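Local coordinates for extracellular solute-binding protein family 5 (Brucella melitensis, PDB 4ONY) that probably binds peptides or related solutes in the periplasm and hands them to an ABC transporter for import, at residues A[86-91]-A[101-106]; A[349-354]-A[557-562]; A[568-573]-A[588-593]. All blocks are in the same frame, centred on the assembly; numbering follows the deposited sequence.

Contact 1 (A[86-91]-A[101-106]); sequences TLMLRS and LLAEKV
CB of Leu87 lies 4.0 Å from CB of Ala103, although the rest of the leucine leads away to Leu119, and the short alanine suits a place where the two backbones run close. CG of Met88 also leans on this methyl. Further along, the methionine crosses Val106 at about a right angle: a bend at its third torsion (chi3 71°) brings CE to 4.0 Å from CG1 of Val106, a reach for which the unbranched, flexible thioether is well fitted. On the Leu101 side, CB of Leu89 lies 4.2 Å from CB of Leu101. The two segments belong to a beta hairpin, strands 88-90 and 97-108, within an antiparallel sheet; next door Glu104 and Lys105 both face Thr118 in a classic beta bulge, and Phe117 of strand 114-119 packs on Ala103. Around this apolar middle the backbone supplies the polar links. Leu87 O takes the N-H of Ala103 on a lone pair, at 2.9 Å and 159°, and a weak bond from Leu101 N at 3.3 Å. At the edge, Thr86 O touches CD2 of Leu101 (3.6 Å), while Thr86 OG1 donates to Met88 O over 2.6 Å, approaching from above the carbonyl plane.

Contact 2 (A[349-354]-A[557-562]); sequences YRRTQS and YVPLYH
Arg350 and His562 form an antiparallel hydrogen-bonded pair, Arg350 N donating to His562 O over 3.0 Å and His562 N returning a bond of 3.1 Å to Arg350 O. The next pair, Arg351 with Tyr561, is non-hydrogen-bonded and its side chains diverge. At the break in strand 557-562, Leu560 O receives Thr352 N at 2.9 Å, nearly straight at 172°. Strand 350-351 is one of the two edge strands of a six-stranded mixed sheet, with 557-562 lying between it and strand 310-315. Among the side chains, CD1 of Tyr561 sits over the centre of the Tyr349 ring; the two planes are inclined by 37°, an oblique pairing of broad apolar surfaces to which Phe345 adds a further ring. Arg351, long enough to reach back along the neighbouring strand, grips Pro559 O side-on with two nitrogens, NE at 3.0 Å and NH2 at 2.8 Å, the oxygen lying in the guanidinium plane. The compact ring of Pro559 fits against the other segment, its CB 3.3 Å from Thr352 O. Where His562 swings CG between its backbone N and carbonyl carbon (chi1 66°), ND1 can donate to Thr352 OG1 over 2.8 Å. Thr352 OG1 in turn donates a hydrogen bond to a water, and that water donates to Tyr561 O.

Contact 3 (A[568-573]-A[588-593]); sequences VARWDR and PAWWHT
CG1 of Val568 lies 3.9 Å from CH2 of Trp590, the two side chains coming from opposite directions and the valine meeting the indole obliquely. With CG1 anti to the backbone nitrogen (chi1 -176°), the valine sends one branch toward the tryptophan, whose large ring spans the distance between the two segments. Strand 566-571 is the middle strand of a three-stranded antiparallel sheet, flanked by 274-277 and 297-302; beyond it the chain turns into 574-575, which pairs antiparallel with 591-592, so this contact ties the sheet to a small two-stranded one near the C-terminus. Arg570 comes next on the same side of the strand. Its aliphatic stem packs against the indole, CD lying 4.1 Å from CZ3 of Trp590, and the guanidinium plane stands at 87° to the ring plane; the charged end is engaged elsewhere, in a salt bridge to Asp300 and a bond to Ile574 O. Asp572 takes part through its backbone, its O 3.7 Å from CG2 of Thr593. Arg573 closes the walk. While its guanidinium reaches a salt bridge with Asp273 and has CB of Trp571 over one face, its CB, CG and CD pass obliquely by the CE1 and NE2 end of the His592 imidazole. Its carbonyl does the polar work: Thr593 N donates to Arg573 O over 2.9 Å at 168°, and the threonine hydroxyl adds a weak bond to it. CA of His592 also approaches this oxygen, at 3.4 Å, in a CA-H...O contact, and the oxygen lies over one face of the imidazole, offset toward its rim. The ring is steadied in that position by a bond in its own plane, from His592 ND1 to a lone pair of Thr593 O, 2.8 Å away.

Contacts 1 and 2 each lie within one sheet, while contact 3 bridges two others; no two of the contacts touch. Contacts 1 and 2 lie on opposite sides of the chain's centre, their own centres about 37 Å apart. Contact 3 is nearer to contact 1 in space, with nearest atoms about 8 Å apart against about 14 Å to contact 2, yet in sequence it is the direct successor of contact 2: strand 557-562 is followed at once by strand 566-571, which carries the chain on into another sheet. The bound 1-ethoxy-2-(2-ethoxyethoxy)ethane sits among Gln222, Gln225, Arg226, Tyr256 and Tyr257, mostly on strands of yet another sheet, and none of these residues belongs to the three contacts.

Contact 1 (A[86-91]-A[101-106])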
loop_
_atom_site.group_PDB
_atom_site.type_symbol
_atom_site.label_atom_id
_atom_site.label_comp_id
_atom_site.label_asym_id
_atom_site.label_seq_id
_atom_site.Cartn_x
_atom_site.Cartn_y
_atom_site.Cartn_z
ATOM N N THR A 86 -14.914 -10.792 -6.653
ATOM C CA THR A 86 -14.356 -11.817 -5.788
ATOM C C THR A 86 -15.494 -12.495 -5.001
ATOM O O THR A 86 -16.654 -12.030 -5.022
ATOM C CB THR A 86 -13.408 -11.177 -4.779
ATOM O OG1 THR A 86 -14.127 -10.152 -4.088
ATOM C CG2 THR A 86 -12.241 -10.599 -5.501
ATOM N N LEU A 87 -15.160 -13.572 -4.298
ATOM C CA LEU A 87 -16.173 -14.251 -3.518
ATOM C C LEU A 87 -16.663 -13.366 -2.394
ATOM O O LEU A 87 -17.850 -13.372 -2.047
ATOM C CB LEU A 87 -15.638 -15.567 -2.983
ATOM C CG LEU A 87 -15.467 -16.597 -4.118
ATOM C CD1 LEU A 87 -14.486 -17.695 -3.717
ATOM C CD2 LEU A 87 -16.803 -17.250 -4.490
ATOM N N MET A 88 -15.739 -12.618 -1.789
ATOM C CA MET A 88 -16.083 -11.750 -0.631
ATOM C C MET A 88 -15.422 -10.403 -0.818
ATOM O O MET A 88 -14.389 -10.307 -1.513
ATOM C CB MET A 88 -15.636 -12.395 0.679
ATOM C CG MET A 88 -16.268 -13.771 0.912
ATOM S SD MET A 88 -15.921 -14.475 2.530
ATOM C CE MET A 88 -16.930 -13.398 3.541
ATOM N N LEU A 89 -16.028 -9.382 -0.232
ATOM C CA LEU A 89 -15.634 -8.000 -0.446
ATOM C C LEU A 89 -14.959 -7.406 0.781
ATOM O O LEU A 89 -15.506 -7.446 1.892
ATOM C CB LEU A 89 -16.876 -7.161 -0.749
ATOM C CG LEU A 89 -16.680 -5.672 -0.990
ATOM C CD1 LEU A 89 -15.885 -5.390 -2.245
ATOM C CD2 LEU A 89 -18.038 -4.994 -1.051
ATOM N N ARG A 90 -13.809 -6.802 0.571
ATOM C CA ARG A 90 -13.069 -6.204 1.659
ATOM C C ARG A 90 -13.753 -4.917 2.179
ATOM O O ARG A 90 -14.051 -4.016 1.387
ATOM C CB ARG A 90 -11.703 -5.881 1.086
ATOM C CG ARG A 90 -10.741 -5.270 2.051
ATOM C CD ARG A 90 -9.900 -6.347 2.623
ATOM N NE ARG A 90 -8.871 -5.796 3.473
ATOM C CZ ARG A 90 -7.578 -5.864 3.230
ATOM N NH1 ARG A 90 -7.129 -6.434 2.142
ATOM N NH2 ARG A 90 -6.714 -5.372 4.095
ATOM N N SER A 91 -14.025 -4.808 3.476
ATOM C CA SER A 91 -14.412 -3.516 4.030
ATOM C C SER A 91 -13.198 -2.590 4.141
ATOM O O SER A 91 -12.166 -2.974 4.678
ATOM C CB SER A 91 -15.018 -3.622 5.423
ATOM O OG SER A 91 -15.153 -2.323 6.023
ATOM N N LEU A 101 -20.156 -11.314 -0.891
ATOM C CA LEU A 101 -20.389 -10.726 -2.248
ATOM C C LEU A 101 -20.899 -11.886 -3.109
ATOM O O LEU A 101 -22.021 -12.369 -2.851
ATOM C CB LEU A 101 -19.145 -10.048 -2.790
ATOM C CG LEU A 101 -19.306 -9.250 -4.086
ATOM C CD1 LEU A 101 -20.287 -8.111 -3.866
ATOM C CD2 LEU A 101 -17.942 -8.737 -4.599
ATOM N N LEU A 102 -20.079 -12.441 -4.007
ATOM C CA LEU A 102 -20.577 -13.598 -4.782
ATOM C C LEU A 102 -20.912 -14.783 -3.868
ATOM O O LEU A 102 -21.890 -15.512 -4.120
ATOM C CB LEU A 102 -19.601 -14.016 -5.891
ATOM C CG LEU A 102 -19.540 -13.117 -7.130
ATOM C CD1 LEU A 102 -18.379 -13.495 -8.020
ATOM C CD2 LEU A 102 -20.821 -13.204 -7.943
ATOM N N ALA A 103 -20.088 -14.976 -2.841
ATOM C CA ALA A 103 -20.390 -15.937 -1.799
ATOM C C ALA A 103 -21.322 -15.298 -0.763
ATOM O O ALA A 103 -20.981 -14.292 -0.148
ATOM C CB ALA A 103 -19.111 -16.415 -1.143
ATOM N N GLU A 104 -22.511 -15.857 -0.621
ATOM C CA GLU A 104 -23.474 -15.352 0.351
ATOM C C GLU A 104 -23.075 -15.780 1.762
ATOM O O GLU A 104 -23.304 -15.050 2.709
ATOM C CB GLU A 104 -24.881 -15.869 0.038
ATOM C CG GLU A 104 -25.980 -15.229 0.877
ATOM C CD GLU A 104 -27.389 -15.666 0.456
ATOM O OE1 GLU A 104 -27.545 -16.589 -0.364
ATOM O OE2 GLU A 104 -28.342 -15.057 0.941
ATOM N N LYS A 105 -22.505 -16.974 1.882
ATOM C CA LYS A 105 -22.106 -17.550 3.142
ATOM C C LYS A 105 -20.728 -18.184 3.044
ATOM O O LYS A 105 -20.316 -18.621 1.999
ATOM C CB LYS A 105 -23.106 -18.625 3.580
ATOM C CG LYS A 105 -24.515 -18.121 3.816
ATOM C CD LYS A 105 -24.576 -17.361 5.142
ATOM C CE LYS A 105 -25.391 -16.055 5.100
ATOM N NZ LYS A 105 -26.853 -16.334 5.271
ATOM N N VAL A 106 -20.050 -18.219 4.166
ATOM C CA VAL A 106 -18.744 -18.787 4.299
ATOM C C VAL A 106 -18.700 -19.627 5.557
ATOM O O VAL A 106 -19.280 -19.262 6.579
ATOM C CB VAL A 106 -17.652 -17.700 4.319
ATOM C CG1 VAL A 106 -17.736 -16.798 5.540
ATOM C CG2 VAL A 106 -16.283 -18.329 4.261
#

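Contact 2 (A[349-354]-A[557-562])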
loop_
_atom_site.group_PDB
_atom_site.type_symbol
_atom_site.label_atom_id
_atom_site.label_comp_id
_atom_site.label_asym_id
_atom_site.label_seq_id
_atom_site.Cartn_x
_atom_site.Cartn_y
_atom_site.Cartn_z
ATOM N N TYR A 349 4.608 18.881 4.520
ATOM C CA TYR A 349 4.895 17.549 4.996
ATOM C C TYR A 349 4.926 17.467 6.533
ATOM O O TYR A 349 4.995 18.482 7.242
ATOM C CB TYR A 349 6.225 17.036 4.446
ATOM C CG TYR A 349 6.267 16.627 3.001
ATOM C CD1 TYR A 349 5.550 15.556 2.551
ATOM C CD2 TYR A 349 7.083 17.276 2.100
ATOM C CE1 TYR A 349 5.586 15.144 1.232
ATOM C CE2 TYR A 349 7.145 16.882 0.789
ATOM C CZ TYR A 349 6.391 15.819 0.365
ATOM O OH TYR A 349 6.462 15.443 -0.918
ATOM N N ARG A 350 4.843 16.244 7.025
ATOM C CA ARG A 350 5.042 15.921 8.402
ATOM C C ARG A 350 6.122 14.874 8.459
ATOM O O ARG A 350 6.230 13.988 7.583
ATOM C CB ARG A 350 3.736 15.384 9.051
ATOM C CG ARG A 350 3.378 16.022 10.409
ATOM C CD ARG A 350 2.352 17.214 10.377
ATOM N NE ARG A 350 2.734 18.311 9.456
ATOM C CZ ARG A 350 2.067 19.468 9.257
ATOM N NH1 ARG A 350 2.498 20.340 8.352
ATOM N NH2 ARG A 350 0.964 19.761 9.931
ATOM N N ARG A 351 6.892 14.921 9.538
ATOM C CA ARG A 351 8.012 14.012 9.699
ATOM C C ARG A 351 7.515 12.571 9.871
ATOM O O ARG A 351 6.598 12.312 10.637
ATOM C CB ARG A 351 8.830 14.383 10.955
ATOM C CG ARG A 351 10.159 13.615 11.044
ATOM C CD ARG A 351 11.176 14.058 9.995
ATOM N NE ARG A 351 12.312 13.135 9.840
ATOM C CZ ARG A 351 13.519 13.263 10.444
ATOM N NH1 ARG A 351 13.786 14.257 11.270
ATOM N NH2 ARG A 351 14.467 12.381 10.185
ATOM N N THR A 352 8.148 11.639 9.185
ATOM C CA THR A 352 7.844 10.222 9.355
ATOM C C THR A 352 8.768 9.704 10.455
ATOM O O THR A 352 9.965 9.981 10.460
ATOM C CB THR A 352 8.099 9.456 8.041
ATOM O OG1 THR A 352 7.179 9.898 7.022
ATOM C CG2 THR A 352 7.944 7.974 8.267
ATOM N N GLN A 353 8.218 8.948 11.375
ATOM C CA GLN A 353 8.988 8.399 12.487
ATOM C C GLN A 353 8.975 6.834 12.573
ATOM O O GLN A 353 9.898 6.284 13.073
ATOM C CB GLN A 353 8.426 8.936 13.808
ATOM C CG GLN A 353 8.304 10.447 13.892
ATOM C CD GLN A 353 7.838 10.876 15.260
ATOM O OE1 GLN A 353 8.537 10.781 16.232
ATOM N NE2 GLN A 353 6.596 11.238 15.339
ATOM N N SER A 354 7.895 6.193 12.141
ATOM C CA SER A 354 7.667 4.756 12.288
ATOM C C SER A 354 7.555 4.114 10.900
ATOM O O SER A 354 7.115 4.778 9.956
ATOM C CB SER A 354 6.324 4.560 12.993
ATOM O OG SER A 354 5.872 3.204 13.024
ATOM N N TYR A 557 17.120 3.036 8.237
ATOM C CA TYR A 557 16.634 4.149 7.460
ATOM C C TYR A 557 16.814 5.427 8.267
ATOM O O TYR A 557 16.805 5.396 9.509
ATOM C CB TYR A 557 15.148 3.996 7.147
ATOM C CG TYR A 557 14.770 3.042 6.020
ATOM C CD1 TYR A 557 15.261 1.763 5.967
ATOM C CD2 TYR A 557 13.902 3.430 5.023
ATOM C CE1 TYR A 557 14.873 0.893 4.962
ATOM C CE2 TYR A 557 13.537 2.569 4.019
ATOM C CZ TYR A 557 14.023 1.309 4.001
ATOM O OH TYR A 557 13.687 0.450 3.014
ATOM N N VAL A 558 17.019 6.550 7.577
ATOM C CA VAL A 558 16.809 7.875 8.150
ATOM C C VAL A 558 15.411 8.239 7.634
ATOM O O VAL A 558 15.237 8.538 6.462
ATOM C CB VAL A 558 17.790 8.919 7.631
ATOM C CG1 VAL A 558 17.550 10.260 8.301
ATOM C CG2 VAL A 558 19.238 8.443 7.830
ATOM N N PRO A 559 14.410 8.165 8.500
ATOM C CA PRO A 559 13.039 8.357 8.027
ATOM C C PRO A 559 12.825 9.822 7.614
ATOM O O PRO A 559 13.268 10.748 8.314
ATOM C CB PRO A 559 12.211 7.937 9.241
ATOM C CG PRO A 559 13.063 8.291 10.431
ATOM C CD PRO A 559 14.491 8.036 9.970
ATOM N N LEU A 560 12.124 10.043 6.498
ATOM C CA LEU A 560 11.955 11.384 5.966
ATOM C C LEU A 560 10.577 11.913 6.311
ATOM O O LEU A 560 10.377 12.338 7.449
ATOM C CB LEU A 560 12.267 11.396 4.466
ATOM C CG LEU A 560 13.750 11.184 4.138
ATOM C CD1 LEU A 560 14.053 11.057 2.639
ATOM C CD2 LEU A 560 14.581 12.292 4.751
ATOM N N TYR A 561 9.614 11.856 5.382
ATOM C CA TYR A 561 8.383 12.579 5.534
ATOM C C TYR A 561 7.284 12.052 4.626
ATOM O O TYR A 561 7.528 11.288 3.683
ATOM C CB TYR A 561 8.622 14.080 5.266
ATOM C CG TYR A 561 9.460 14.299 4.025
ATOM C CD1 TYR A 561 8.926 14.103 2.755
ATOM C CD2 TYR A 561 10.769 14.641 4.131
ATOM C CE1 TYR A 561 9.706 14.259 1.620
ATOM C CE2 TYR A 561 11.530 14.835 3.018
ATOM C CZ TYR A 561 11.003 14.634 1.771
ATOM O OH TYR A 561 11.810 14.823 0.692
ATOM N N HIS A 562 6.076 12.460 4.947
ATOM C CA HIS A 562 4.866 11.996 4.292
ATOM C C HIS A 562 3.842 13.108 4.399
ATOM O O HIS A 562 3.996 14.044 5.225
ATOM C CB HIS A 562 4.334 10.736 5.010
ATOM C CG HIS A 562 3.861 10.993 6.402
ATOM N ND1 HIS A 562 4.723 11.116 7.477
ATOM C CD2 HIS A 562 2.623 11.221 6.896
ATOM C CE1 HIS A 562 4.043 11.442 8.564
ATOM N NE2 HIS A 562 2.764 11.495 8.243
HETATM O O HOH W 1 7.291 8.450 4.852
#

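Contact 3 (A[568-573]-A[588-593])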
loop_
_atom_site.group_PDB
_atom_site.type_symbol
_atom_site.label_atom_id
_atom_site.label_comp_id
_atom_site.label_asym_id
_atom_site.label_seq_id
_atom_site.Cartn_x
_atom_site.Cartn_y
_atom_site.Cartn_z
ATOM N N VAL A 568 -7.957 15.642 -2.376
ATOM C CA VAL A 568 -8.738 15.474 -3.611
ATOM C C VAL A 568 -9.492 16.762 -3.917
ATOM O O VAL A 568 -10.290 17.242 -3.103
ATOM C CB VAL A 568 -9.773 14.320 -3.524
ATOM C CG1 VAL A 568 -10.460 14.147 -4.863
ATOM C CG2 VAL A 568 -9.118 13.002 -3.102
ATOM N N ALA A 569 -9.204 17.364 -5.069
ATOM C CA ALA A 569 -9.939 18.537 -5.513
ATOM C C ALA A 569 -11.078 18.014 -6.360
ATOM O O ALA A 569 -10.910 17.008 -7.052
ATOM C CB ALA A 569 -9.062 19.483 -6.318
ATOM N N ARG A 570 -12.244 18.616 -6.242
ATOM C CA ARG A 570 -13.407 18.133 -6.968
ATOM C C ARG A 570 -14.316 19.278 -7.403
ATOM O O ARG A 570 -14.503 20.259 -6.656
ATOM C CB ARG A 570 -14.195 17.127 -6.127
ATOM C CG ARG A 570 -14.937 17.710 -4.936
ATOM C CD ARG A 570 -15.692 16.659 -4.087
ATOM N NE ARG A 570 -15.857 17.199 -2.751
ATOM C CZ ARG A 570 -16.837 18.018 -2.368
ATOM N NH1 ARG A 570 -17.863 18.349 -3.154
ATOM N NH2 ARG A 570 -16.817 18.477 -1.133
ATOM N N TRP A 571 -14.876 19.152 -8.603
ATOM C CA TRP A 571 -16.029 19.986 -8.982
ATOM C C TRP A 571 -17.202 19.673 -8.026
ATOM O O TRP A 571 -17.410 18.538 -7.616
ATOM C CB TRP A 571 -16.393 19.822 -10.462
ATOM C CG TRP A 571 -15.308 20.415 -11.351
ATOM C CD1 TRP A 571 -14.200 19.772 -11.827
ATOM C CD2 TRP A 571 -15.242 21.746 -11.855
ATOM N NE1 TRP A 571 -13.420 20.632 -12.556
ATOM C CE2 TRP A 571 -14.038 21.848 -12.611
ATOM C CE3 TRP A 571 -16.058 22.874 -11.714
ATOM C CZ2 TRP A 571 -13.634 23.025 -13.232
ATOM C CZ3 TRP A 571 -15.667 24.045 -12.325
ATOM C CH2 TRP A 571 -14.450 24.128 -13.086
ATOM N N ASP A 572 -17.954 20.701 -7.681
ATOM C CA ASP A 572 -18.968 20.563 -6.651
ATOM C C ASP A 572 -20.208 19.747 -7.074
ATOM O O ASP A 572 -21.043 19.470 -6.260
ATOM C CB ASP A 572 -19.363 21.945 -6.093
ATOM C CG ASP A 572 -20.134 22.765 -7.049
ATOM O OD1 ASP A 572 -20.383 22.380 -8.205
ATOM O OD2 ASP A 572 -20.520 23.843 -6.627
ATOM N N ARG A 573 -20.293 19.361 -8.342
ATOM C CA ARG A 573 -21.258 18.381 -8.805
ATOM C C ARG A 573 -20.947 16.948 -8.338
ATOM O O ARG A 573 -21.739 16.031 -8.551
ATOM C CB ARG A 573 -21.330 18.405 -10.320
ATOM C CG ARG A 573 -20.029 17.981 -10.981
ATOM C CD ARG A 573 -20.092 18.241 -12.465
ATOM N NE ARG A 573 -18.811 17.969 -13.126
ATOM C CZ ARG A 573 -18.064 18.878 -13.732
ATOM N NH1 ARG A 573 -18.413 20.148 -13.740
ATOM N NH2 ARG A 573 -16.947 18.508 -14.297
ATOM N N PRO A 588 -15.720 4.783 -4.755
ATOM C CA PRO A 588 -16.923 4.024 -5.084
ATOM C C PRO A 588 -18.171 4.399 -4.252
ATOM O O PRO A 588 -19.263 4.006 -4.619
ATOM C CB PRO A 588 -16.523 2.570 -4.790
ATOM C CG PRO A 588 -15.054 2.554 -4.975
ATOM C CD PRO A 588 -14.575 3.899 -4.484
ATOM N N ALA A 589 -17.988 5.103 -3.129
ATOM C CA ALA A 589 -19.090 5.602 -2.343
ATOM C C ALA A 589 -19.485 7.047 -2.705
ATOM O O ALA A 589 -20.450 7.608 -2.130
ATOM C CB ALA A 589 -18.713 5.516 -0.888
ATOM N N TRP A 590 -18.770 7.672 -3.648
ATOM C CA TRP A 590 -19.111 9.037 -4.054
ATOM C C TRP A 590 -20.302 9.005 -5.042
ATOM O O TRP A 590 -20.682 7.916 -5.560
ATOM C CB TRP A 590 -17.877 9.744 -4.668
ATOM C CG TRP A 590 -16.788 10.000 -3.623
ATOM C CD1 TRP A 590 -16.606 9.320 -2.467
ATOM C CD2 TRP A 590 -15.770 10.995 -3.669
ATOM N NE1 TRP A 590 -15.521 9.813 -1.787
ATOM C CE2 TRP A 590 -14.987 10.844 -2.505
ATOM C CE3 TRP A 590 -15.425 11.987 -4.588
ATOM C CZ2 TRP A 590 -13.914 11.669 -2.220
ATOM C CZ3 TRP A 590 -14.329 12.792 -4.325
ATOM C CH2 TRP A 590 -13.598 12.643 -3.143
ATOM N N TRP A 591 -20.864 10.172 -5.300
ATOM C CA TRP A 591 -22.039 10.308 -6.177
ATOM C C TRP A 591 -22.064 11.657 -6.876
ATOM O O TRP A 591 -21.225 12.549 -6.628
ATOM C CB TRP A 591 -23.354 10.050 -5.399
ATOM C CG TRP A 591 -23.703 11.057 -4.343
ATOM C CD1 TRP A 591 -24.368 12.229 -4.532
ATOM C CD2 TRP A 591 -23.400 10.999 -2.952
ATOM N NE1 TRP A 591 -24.511 12.894 -3.361
ATOM C CE2 TRP A 591 -23.921 12.166 -2.361
ATOM C CE3 TRP A 591 -22.728 10.085 -2.143
ATOM C CZ2 TRP A 591 -23.829 12.423 -0.982
ATOM C CZ3 TRP A 591 -22.617 10.354 -0.759
ATOM C CH2 TRP A 591 -23.161 11.507 -0.207
ATOM N N HIS A 592 -23.002 11.784 -7.798
ATOM C CA HIS A 592 -23.217 13.004 -8.530
ATOM C C HIS A 592 -24.401 13.702 -7.900
ATOM O O HIS A 592 -25.401 13.052 -7.585
ATOM C CB HIS A 592 -23.496 12.666 -9.986
ATOM C CG HIS A 592 -23.348 13.826 -10.909
ATOM N ND1 HIS A 592 -24.203 14.907 -10.900
ATOM C CD2 HIS A 592 -22.441 14.076 -11.873
ATOM C CE1 HIS A 592 -23.847 15.761 -11.842
ATOM N NE2 HIS A 592 -22.780 15.280 -12.445
ATOM N N THR A 593 -24.310 15.022 -7.722
ATOM C CA THR A 593 -25.426 15.774 -7.159
ATOM C C THR A 593 -26.618 15.737 -8.111
ATOM O O THR A 593 -26.460 15.557 -9.312
ATOM C CB THR A 593 -25.116 17.264 -6.930
ATOM O OG1 THR A 593 -24.674 17.849 -8.159
ATOM C CG2 THR A 593 -24.054 17.418 -5.948
#